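Local coordinates for TOG array regulator of axonemal microtubules protein 1 (Mus musculus, PDB 5DN7) that interacts with microtubules through its TOG domains, promotes their polymerization, and takes part in building primary cilia and setting their length, at residues V82-L87 / L121-E126; P107-S112 / K129-L134; V115-K120 / H153-V158; R157-V162 / D193-V198. All blocks are in the same frame, centred on the assembly; numbering follows the deposited sequence. Where two conformers were deposited one is given.

Overall arrangement
The four contacts lie in the second TOG region, a solenoid of predicted HEAT repeats, and step along it from helix 80-97 to helix 196-213. Contact 1 joins neighbouring repeats and contact 2 pairs two helices of one repeat; both use helix 121-138, and their centres are about 12 Å apart. Contact 3 brings the loop after helix 105-114 to the start of helix 156-172, its centre about 13 Å from that of contact 1, which it touches through Val115 and Asp118. Contact 4 carries on from contact 3, sharing Arg157 and Val158, with about 9 Å between centres. Contacts 3 and 4 include loops between the two helices of a repeat; in related TOG domains such loops form the tubulin-binding edge, consistent with a similar role here.

Contact 1: residues V82-L87 / L121-E126; sequences VVHGTL and LVIKQE
The imidazole of His84 meets helix 121-138 with its edge: CD2 lies 3.6 Å from Val122 O, close to the ring plane, and a water sits in the same plane, 2.7 Å from NE2. Glu126 brings its CG to the CD2–NE2 side obliquely, and its carboxylate stands almost upright to the ring (82° between planes). The same water donates to Gln125 OE1 and, at 2.7 Å, to Glu126 OE2, although more acceptors surround it than it has protons. Glu126 OE2 also forms a salt bridge with Lys129, one turn on. Next to these polar groups the packing is aliphatic. With CG1 anti to its carbonyl carbon (chi1 -66°), Ile123 sends CD1 against His84 CB, 3.6 Å away, and Val83 CG1 approaches the same methyl. Leu87 crosses Ile123 at about a right angle, CD1 resting 3.9 Å from Ile123 CG2, while Leu87 CB meets Glu126 CB at 3.7 Å. The two short helical segments run nearly parallel, 9.4 Å between axes, as expected of equivalent helices stacked in successive HEAT repeats. Chemically the interface is split: buried methyl groups hold the helices together on one side, and on the other a water links imidazole, amide and carboxylate without any direct bond between them.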
# COMPACT_ATOMS: atom_id res chain seq x y z
N VAL A 82 7.88 3.60 17.62
CA VAL A 82 8.46 2.28 17.37
C VAL A 82 7.98 1.74 16.03
O VAL A 82 8.77 1.26 15.24
CB VAL A 82 8.12 1.28 18.49
CG1 VAL A 82 8.58 -0.11 18.10
CG2 VAL A 82 8.76 1.71 19.79
N VAL A 83 6.68 1.84 15.78
CA VAL A 83 6.14 1.42 14.51
C VAL A 83 6.82 2.16 13.36
O VAL A 83 7.25 1.54 12.38
CB VAL A 83 4.62 1.65 14.44
CG1 VAL A 83 4.10 1.31 13.05
CG2 VAL A 83 3.92 0.81 15.49
N HIS A 84 6.96 3.47 13.51
CA HIS A 84 7.58 4.32 12.49
C HIS A 84 9.02 3.88 12.21
O HIS A 84 9.40 3.68 11.04
CB HIS A 84 7.55 5.80 12.91
CG HIS A 84 8.29 6.70 11.98
ND1 HIS A 84 9.56 7.18 12.26
CD2 HIS A 84 7.97 7.18 10.75
CE1 HIS A 84 9.98 7.92 11.25
NE2 HIS A 84 9.03 7.94 10.32
N GLY A 85 9.80 3.72 13.28
CA GLY A 85 11.18 3.28 13.13
C GLY A 85 11.29 1.90 12.48
O GLY A 85 12.18 1.65 11.66
N THR A 86 10.40 1.00 12.86
CA THR A 86 10.41 -0.34 12.28
C THR A 86 10.10 -0.26 10.79
O THR A 86 10.78 -0.88 10.00
CB THR A 86 9.40 -1.26 12.96
OG1 THR A 86 9.66 -1.30 14.37
CG2 THR A 86 9.48 -2.66 12.40
N LEU A 87 9.11 0.54 10.42
CA LEU A 87 8.78 0.77 9.01
C LEU A 87 9.97 1.31 8.24
O LEU A 87 10.19 0.94 7.10
CB LEU A 87 7.59 1.71 8.86
CG LEU A 87 6.24 1.08 9.15
CD1 LEU A 87 5.12 2.11 9.12
CD2 LEU A 87 5.98 -0.02 8.11
N LEU A 121 0.63 10.71 9.53
CA LEU A 121 1.37 11.06 8.34
C LEU A 121 2.77 10.45 8.31
O LEU A 121 3.21 10.02 7.25
CB LEU A 121 1.43 12.59 8.21
CG LEU A 121 2.11 13.19 6.97
CD1 LEU A 121 1.42 14.50 6.54
CD2 LEU A 121 3.60 13.44 7.24
N VAL A 122 3.50 10.39 9.43
CA VAL A 122 4.87 9.82 9.35
C VAL A 122 4.82 8.32 8.93
O VAL A 122 5.62 7.82 8.07
CB VAL A 122 5.65 9.98 10.69
CG1 VAL A 122 6.18 11.42 10.85
CG2 VAL A 122 4.79 9.60 11.87
N ILE A 123 3.83 7.63 9.48
CA ILE A 123 3.57 6.25 9.14
C ILE A 123 3.26 6.12 7.65
O ILE A 123 3.95 5.38 6.95
CB ILE A 123 2.41 5.69 9.98
CG1 ILE A 123 2.83 5.64 11.45
CG2 ILE A 123 1.98 4.32 9.50
CD1 ILE A 123 4.21 5.10 11.65
N LYS A 124 2.26 6.85 7.18
CA LYS A 124 1.89 6.86 5.77
C LYS A 124 3.07 7.19 4.83
O LYS A 124 3.19 6.59 3.76
CB LYS A 124 0.74 7.84 5.54
CG LYS A 124 0.32 7.94 4.09
CD LYS A 124 -0.97 8.73 3.92
CE LYS A 124 -1.17 9.07 2.44
NZ LYS A 124 -2.22 10.14 2.20
N GLN A 125 3.95 8.10 5.24
CA GLN A 125 5.18 8.36 4.48
C GLN A 125 5.95 7.06 4.27
O GLN A 125 6.31 6.68 3.13
CB GLN A 125 6.08 9.37 5.19
CG GLN A 125 5.76 10.81 4.92
CD GLN A 125 6.58 11.76 5.79
OE1 GLN A 125 7.35 11.32 6.66
NE2 GLN A 125 6.40 13.06 5.59
N GLU A 126 6.20 6.37 5.38
CA GLU A 126 6.98 5.14 5.24
C GLU A 126 6.26 4.03 4.46
O GLU A 126 6.87 3.37 3.60
CB GLU A 126 7.42 4.63 6.61
CG GLU A 126 8.31 5.63 7.34
CD GLU A 126 9.55 5.99 6.53
OE1 GLU A 126 10.08 5.12 5.81
OE2 GLU A 126 10.01 7.16 6.61
O HOH W 1 8.57 9.09 7.89

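Contact 2: residues P107-S112 / K129-L134; sequences PVIAAS and KIFLKL
Val108, Ile109 and Ser112 face Ile130, Phe131 and Leu134 across two roughly antiparallel helices, and the aliphatic chains meet at a slant instead of lying alongside. Ile109 presents CG1, not its CD1 end, to Leu134 CD1, at 3.6 Å. Val108 has CG1 anti to its backbone N (chi1 172°), which points that methyl between Ile130 and Leu134; it lies 3.9 Å from Ile130 CG2 and a little farther from Leu134 CD2. Phe131 reaches over with the far end of its ring, CZ coming to 3.5 Å from Ser112 CB, while the hydroxyl beyond passes beside Ile130 CG2. Ser112 OG donates back to Val108 O, 2.9 Å away, and Ser112 N uses the same carbonyl from the opposite face of its plane. An alanine at Ser112 keeps CB against Phe131 CZ but would probably leave Val108 O without its second donor and open a small gap beside Ile130 CG2. Leu147 and Ile165 add to the wall around Phe131, joining this helix pair, within one predicted HEAT repeat, to the next. The touching residues are all buried and mostly apolar; the one hydroxyl is probably tolerated because it bonds within its own helix.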
# COMPACT_ATOMS: atom_id res chain seq x y z
N PRO A 107 4.77 -11.59 2.90
CA PRO A 107 5.13 -11.06 4.21
C PRO A 107 5.27 -9.53 4.24
O PRO A 107 4.73 -8.89 5.14
CB PRO A 107 6.47 -11.74 4.50
CG PRO A 107 6.37 -13.03 3.83
CD PRO A 107 5.56 -12.79 2.57
N VAL A 108 5.99 -8.94 3.29
CA VAL A 108 6.19 -7.50 3.32
C VAL A 108 4.83 -6.80 3.14
O VAL A 108 4.54 -5.81 3.82
CB VAL A 108 7.20 -7.02 2.25
CG1 VAL A 108 7.23 -5.48 2.17
CG2 VAL A 108 8.59 -7.54 2.58
N ILE A 109 3.98 -7.33 2.26
CA ILE A 109 2.66 -6.71 2.09
C ILE A 109 1.77 -6.89 3.33
O ILE A 109 1.04 -5.97 3.69
CB ILE A 109 1.94 -7.24 0.82
CG1 ILE A 109 2.50 -6.54 -0.42
CG2 ILE A 109 0.44 -6.97 0.88
CD1 ILE A 109 1.77 -6.89 -1.74
N ALA A 110 1.83 -8.03 4.02
CA ALA A 110 1.03 -8.20 5.23
C ALA A 110 1.49 -7.19 6.29
O ALA A 110 0.66 -6.48 6.94
CB ALA A 110 1.13 -9.62 5.76
N ALA A 111 2.81 -7.09 6.42
CA ALA A 111 3.41 -6.12 7.34
C ALA A 111 2.94 -4.71 7.02
O ALA A 111 2.59 -3.94 7.91
CB ALA A 111 4.93 -6.20 7.30
N SER A 112 2.90 -4.37 5.74
CA SER A 112 2.52 -3.02 5.37
C SER A 112 1.02 -2.74 5.54
O SER A 112 0.61 -1.62 5.88
CB SER A 112 2.96 -2.75 3.94
OG SER A 112 4.37 -2.91 3.85
N LYS A 129 6.33 4.77 0.76
CA LYS A 129 7.66 4.41 0.21
C LYS A 129 7.76 2.92 -0.07
O LYS A 129 8.17 2.48 -1.18
CB LYS A 129 8.78 4.82 1.17
CG LYS A 129 9.06 6.32 1.22
CD LYS A 129 9.93 6.63 2.43
CE LYS A 129 10.25 8.10 2.54
NZ LYS A 129 10.69 8.40 3.93
N ILE A 130 7.36 2.12 0.92
CA ILE A 130 7.44 0.67 0.73
C ILE A 130 6.62 0.18 -0.47
O ILE A 130 7.15 -0.51 -1.35
CB ILE A 130 7.00 -0.08 2.00
CG1 ILE A 130 8.04 0.14 3.10
CG2 ILE A 130 6.94 -1.57 1.72
CD1 ILE A 130 7.49 0.02 4.48
N PHE A 131 5.33 0.53 -0.53
CA PHE A 131 4.49 0.06 -1.63
C PHE A 131 5.01 0.50 -3.02
O PHE A 131 4.91 -0.27 -3.97
CB PHE A 131 3.04 0.51 -1.44
CG PHE A 131 2.25 -0.35 -0.48
CD1 PHE A 131 1.96 -1.67 -0.78
CD2 PHE A 131 1.81 0.16 0.74
CE1 PHE A 131 1.25 -2.47 0.10
CE2 PHE A 131 1.08 -0.63 1.63
CZ PHE A 131 0.81 -1.96 1.30
N LEU A 132 5.55 1.72 -3.13
CA LEU A 132 6.06 2.17 -4.41
C LEU A 132 7.31 1.39 -4.79
O LEU A 132 7.48 1.03 -5.98
CB LEU A 132 6.36 3.67 -4.41
CG LEU A 132 5.08 4.52 -4.49
CD1 LEU A 132 5.31 5.98 -4.06
CD2 LEU A 132 4.49 4.42 -5.89
N LYS A 133 8.16 1.11 -3.81
CA LYS A 133 9.32 0.25 -4.10
C LYS A 133 8.86 -1.14 -4.61
O LYS A 133 9.36 -1.65 -5.64
CB LYS A 133 10.21 0.11 -2.87
CG LYS A 133 11.59 -0.45 -3.18
CD LYS A 133 12.32 0.47 -4.16
CE LYS A 133 13.72 -0.02 -4.50
NZ LYS A 133 14.55 1.14 -4.98
N LEU A 134 7.91 -1.74 -3.89
CA LEU A 134 7.36 -3.03 -4.28
C LEU A 134 6.87 -2.99 -5.72
O LEU A 134 7.20 -3.86 -6.51
CB LEU A 134 6.22 -3.46 -3.36
CG LEU A 134 6.53 -3.87 -1.91
CD1 LEU A 134 5.27 -4.35 -1.22
CD2 LEU A 134 7.64 -4.92 -1.83

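Contact 3: residues V115-K120 / H153-V158; sequences VLADNK and HKHSRV
Ala117 sets its methyl over one face of the His155 ring, and the loop that carries this ring is held by a bond inside 153-158: His155 N donates to His153 ND1, 2.9 Å away and nearly straight (168°). His155 ND1 accepts from Arg157 N at 3.2 Å, in the ring plane, and so caps the start of helix 156-172. Pinned this way, the imidazole offers its face to Ala117 CB, which stands 3.9 Å from the ring centroid in a CH-pi contact. In the conformer described, Arg157 stretches out from the first turn, CG anti to its backbone N (chi1 -171°), and carries its guanidinium among the backbone carbonyls of 115-120, with Asn119 CA lying over one face, 3.5 Å above the plane. Arg157 NE lies near Leu116 O, but the very short separation and bent angle leave this bond doubtful. Below, Leu116 CB and Val158 CG2 make looser apolar contact, 4.2 Å apart. The loop between helices 105-114 and 121-138 is thereby docked on the beginning of helix 156-172 in the next predicted HEAT repeat. Leu116 continues inward, against Tyr127 and Phe131 of helix 121-138 and Ile165 of helix 156-172.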
# COMPACT_ATOMS: atom_id res chain seq x y z
N VAL A 115 -0.13 -1.59 9.25
CA VAL A 115 0.01 -0.21 9.71
C VAL A 115 -0.88 0.77 8.94
O VAL A 115 -0.86 1.96 9.21
CB VAL A 115 1.48 0.29 9.63
CG1 VAL A 115 2.38 -0.55 10.53
CG2 VAL A 115 1.98 0.32 8.16
N LEU A 116 -1.66 0.29 7.98
CA LEU A 116 -2.57 1.17 7.25
C LEU A 116 -3.71 1.72 8.13
O LEU A 116 -4.34 2.72 7.78
CB LEU A 116 -3.16 0.45 6.06
CG LEU A 116 -2.28 -0.05 4.92
CD1 LEU A 116 -3.21 -0.59 3.86
CD2 LEU A 116 -1.39 1.05 4.36
N ALA A 117 -3.99 1.03 9.24
CA ALA A 117 -5.01 1.47 10.17
C ALA A 117 -4.55 2.70 10.93
O ALA A 117 -5.37 3.40 11.54
CB ALA A 117 -5.35 0.36 11.16
N ASP A 118 -3.25 2.95 10.91
CA ASP A 118 -2.66 4.01 11.71
C ASP A 118 -2.69 5.32 10.94
O ASP A 118 -2.02 5.48 9.92
CB ASP A 118 -1.23 3.65 12.11
CG ASP A 118 -0.59 4.69 13.03
OD1 ASP A 118 -1.27 5.69 13.38
OD2 ASP A 118 0.58 4.49 13.43
N ASN A 119 -3.48 6.26 11.44
CA ASN A 119 -3.82 7.46 10.71
C ASN A 119 -2.78 8.57 10.85
O ASN A 119 -3.12 9.74 11.00
CB ASN A 119 -5.19 7.97 11.21
CG ASN A 119 -5.80 8.98 10.27
OD1 ASN A 119 -5.69 8.84 9.05
ND2 ASN A 119 -6.42 10.03 10.82
N LYS A 120 -1.50 8.21 10.82
CA LYS A 120 -0.46 9.21 11.06
C LYS A 120 0.37 9.44 9.81
O LYS A 120 0.77 8.49 9.13
CB LYS A 120 0.43 8.81 12.24
CG LYS A 120 -0.33 8.80 13.57
CD LYS A 120 0.57 8.40 14.72
CE LYS A 120 -0.15 8.52 16.09
NZ LYS A 120 -1.35 7.64 16.20
N HIS A 153 -11.18 -6.23 4.55
CA HIS A 153 -10.67 -5.96 5.88
C HIS A 153 -11.67 -5.22 6.75
O HIS A 153 -12.36 -4.36 6.28
CB HIS A 153 -9.37 -5.21 5.81
CG HIS A 153 -8.59 -5.23 7.07
ND1 HIS A 153 -8.90 -4.50 8.11
CD2 HIS A 153 -7.44 -5.90 7.41
CE1 HIS A 153 -8.04 -4.72 9.06
NE2 HIS A 153 -7.14 -5.57 8.63
N LYS A 154 -11.76 -5.58 8.01
CA LYS A 154 -12.78 -4.95 8.87
C LYS A 154 -12.48 -3.49 9.28
O LYS A 154 -13.37 -2.78 9.74
CB LYS A 154 -13.02 -5.79 10.13
CG LYS A 154 -11.91 -5.75 11.16
CD LYS A 154 -12.42 -6.44 12.42
CE LYS A 154 -11.40 -6.48 13.52
NZ LYS A 154 -11.94 -7.29 14.66
N HIS A 155 -11.23 -3.04 9.15
CA HIS A 155 -10.93 -1.64 9.46
C HIS A 155 -11.12 -0.77 8.21
O HIS A 155 -10.46 -0.98 7.20
CB HIS A 155 -9.52 -1.49 10.02
CG HIS A 155 -9.32 -0.25 10.84
ND1 HIS A 155 -9.56 1.02 10.36
CD2 HIS A 155 -8.89 -0.08 12.12
CE1 HIS A 155 -9.31 1.91 11.30
NE2 HIS A 155 -8.89 1.27 12.38
N SER A 156 -12.04 0.19 8.27
CA SER A 156 -12.33 1.01 7.10
C SER A 156 -11.14 1.89 6.63
O SER A 156 -11.07 2.25 5.44
CB SER A 156 -13.57 1.87 7.35
OG SER A 156 -13.40 2.73 8.46
N ARG A 157 -10.20 2.23 7.51
CA ARG A 157 -9.03 2.98 7.03
C ARG A 157 -8.13 2.10 6.15
O ARG A 157 -7.51 2.59 5.21
CB ARG A 157 -8.21 3.58 8.17
CG ARG A 157 -7.13 4.53 7.63
CD ARG A 157 -6.24 5.14 8.70
NE ARG A 157 -4.84 5.08 8.32
CZ ARG A 157 -4.24 5.93 7.49
NH1 ARG A 157 -4.94 6.94 6.97
NH2 ARG A 157 -2.95 5.79 7.20
N VAL A 158 -8.08 0.80 6.46
CA VAL A 158 -7.36 -0.15 5.62
C VAL A 158 -7.96 -0.14 4.22
O VAL A 158 -7.23 -0.01 3.24
CB VAL A 158 -7.40 -1.59 6.19
CG1 VAL A 158 -6.93 -2.61 5.15
CG2 VAL A 158 -6.55 -1.66 7.45

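Contact 4: residues R157-V162 / D193-V198; sequences RVREEV and DSKRRV
Glu160 and Val198 bring their CA atoms within 4.6 Å of each other, where helix 156-172 passes the first turn of helix 196-213 in neighbouring predicted HEAT repeats of the TOG solenoid. The main polar link is a side-on salt bridge between Arg159 and Asp193. The arginine chain bends at chi3 (-60°) and lays its guanidinium almost coplanar with the carboxylate: NE donates to Asp193 OD2 at 2.6 Å, and NH2 to Asp193 OD1 at 2.7 Å in a nearly straight bond (177°), both through syn lone pairs. Asp193 OD1 turns its anti lone pair to Lys195 N, 2.9 Å away, closing an Asx turn just before the helix. The third nitrogen, Arg159 NH1, bonds to His153 O, so the guanidinium ties two loops together. With an alanine in place of Asp193, Arg159 would probably be left without its countercharge and the turn without the bond that holds Lys195 N. Next to this bridge, Val198 CG2 packs 4.1 Å from Glu160 CB. The extended Glu160 chain runs past Arg197, OE1 touching Arg197 CB at 3.7 Å. Here a water donates to Arg197 O at 2.7 Å and, weakly, to Glu160 OE2 at 3.5 Å.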
# COMPACT_ATOMS: atom_id res chain seq x y z
N ARG A 157 -10.20 2.23 7.51
CA ARG A 157 -9.03 2.98 7.03
C ARG A 157 -8.13 2.10 6.15
O ARG A 157 -7.51 2.59 5.21
CB ARG A 157 -8.21 3.58 8.17
CG ARG A 157 -7.13 4.53 7.63
CD ARG A 157 -6.24 5.14 8.70
NE ARG A 157 -4.84 5.08 8.32
CZ ARG A 157 -4.24 5.93 7.49
NH1 ARG A 157 -4.94 6.94 6.97
NH2 ARG A 157 -2.95 5.79 7.20
N VAL A 158 -8.08 0.80 6.46
CA VAL A 158 -7.36 -0.15 5.62
C VAL A 158 -7.96 -0.14 4.22
O VAL A 158 -7.23 -0.01 3.24
CB VAL A 158 -7.40 -1.59 6.19
CG1 VAL A 158 -6.93 -2.61 5.15
CG2 VAL A 158 -6.55 -1.66 7.45
N ARG A 159 -9.28 -0.24 4.14
CA ARG A 159 -9.97 -0.24 2.85
C ARG A 159 -9.70 1.06 2.07
O ARG A 159 -9.37 1.05 0.87
CB ARG A 159 -11.48 -0.47 3.06
CG ARG A 159 -11.79 -1.77 3.85
CD ARG A 159 -13.19 -2.30 3.64
NE ARG A 159 -14.23 -1.35 4.03
CZ ARG A 159 -14.64 -1.15 5.29
NH1 ARG A 159 -14.08 -1.83 6.30
NH2 ARG A 159 -15.60 -0.27 5.55
N GLU A 160 -9.86 2.18 2.78
CA GLU A 160 -9.63 3.50 2.23
C GLU A 160 -8.23 3.62 1.60
O GLU A 160 -8.09 4.04 0.46
CB GLU A 160 -9.81 4.57 3.30
CG GLU A 160 -9.96 5.98 2.73
CD GLU A 160 -9.77 7.10 3.78
OE1 GLU A 160 -10.00 6.88 5.00
OE2 GLU A 160 -9.39 8.21 3.36
N GLU A 161 -7.21 3.24 2.37
CA GLU A 161 -5.83 3.29 1.92
C GLU A 161 -5.49 2.28 0.83
O GLU A 161 -4.62 2.56 0.01
CB GLU A 161 -4.90 3.07 3.11
CG GLU A 161 -4.83 4.30 4.00
CD GLU A 161 -4.34 5.52 3.22
OE1 GLU A 161 -3.11 5.70 3.11
OE2 GLU A 161 -5.19 6.30 2.73
N VAL A 162 -6.15 1.12 0.81
CA VAL A 162 -6.03 0.21 -0.32
C VAL A 162 -6.44 0.94 -1.59
O VAL A 162 -5.71 0.94 -2.61
CB VAL A 162 -6.90 -1.05 -0.14
CG1 VAL A 162 -7.03 -1.79 -1.48
CG2 VAL A 162 -6.32 -1.96 0.92
N ASP A 193 -19.26 0.98 -0.32
CA ASP A 193 -18.81 0.74 1.04
C ASP A 193 -19.71 1.52 2.00
O ASP A 193 -20.29 2.54 1.62
CB ASP A 193 -17.34 1.14 1.19
CG ASP A 193 -16.68 0.55 2.42
OD1 ASP A 193 -16.84 1.10 3.54
OD2 ASP A 193 -15.98 -0.47 2.29
N SER A 194 -19.83 1.03 3.24
CA SER A 194 -20.64 1.69 4.26
C SER A 194 -20.03 3.04 4.65
O SER A 194 -20.74 3.94 5.11
CB SER A 194 -20.76 0.81 5.51
OG SER A 194 -19.50 0.65 6.14
N LYS A 195 -18.72 3.17 4.46
CA LYS A 195 -18.02 4.37 4.90
C LYS A 195 -17.76 5.37 3.77
O LYS A 195 -17.16 5.05 2.74
CB LYS A 195 -16.70 3.98 5.57
CG LYS A 195 -16.88 3.01 6.73
CD LYS A 195 -17.77 3.59 7.80
CE LYS A 195 -17.14 4.84 8.35
NZ LYS A 195 -18.13 5.67 9.07
N ARG A 196 -18.20 6.60 4.01
CA ARG A 196 -18.14 7.66 3.02
C ARG A 196 -16.75 7.87 2.40
O ARG A 196 -16.65 8.06 1.20
CB ARG A 196 -18.62 8.98 3.66
CG ARG A 196 -18.60 10.14 2.69
CD ARG A 196 -19.49 11.29 3.12
NE ARG A 196 -19.13 11.82 4.43
CZ ARG A 196 -18.02 12.51 4.69
NH1 ARG A 196 -17.14 12.76 3.73
NH2 ARG A 196 -17.80 12.95 5.92
N ARG A 197 -15.70 7.80 3.20
CA ARG A 197 -14.33 8.03 2.75
C ARG A 197 -13.84 6.98 1.75
O ARG A 197 -13.03 7.26 0.84
CB ARG A 197 -13.39 8.05 3.95
CG ARG A 197 -13.40 9.37 4.68
CD ARG A 197 -12.94 9.23 6.13
NE ARG A 197 -13.06 10.50 6.82
CZ ARG A 197 -12.87 10.68 8.12
NH1 ARG A 197 -12.54 9.66 8.90
NH2 ARG A 197 -13.01 11.90 8.64
N VAL A 198 -14.33 5.76 1.94
CA VAL A 198 -13.96 4.68 1.06
C VAL A 198 -14.65 4.93 -0.27
O VAL A 198 -14.03 4.81 -1.31
CB VAL A 198 -14.32 3.32 1.66
CG1 VAL A 198 -13.91 2.18 0.74
CG2 VAL A 198 -13.64 3.21 3.02
O HOH W 2 -11.54 9.54 0.99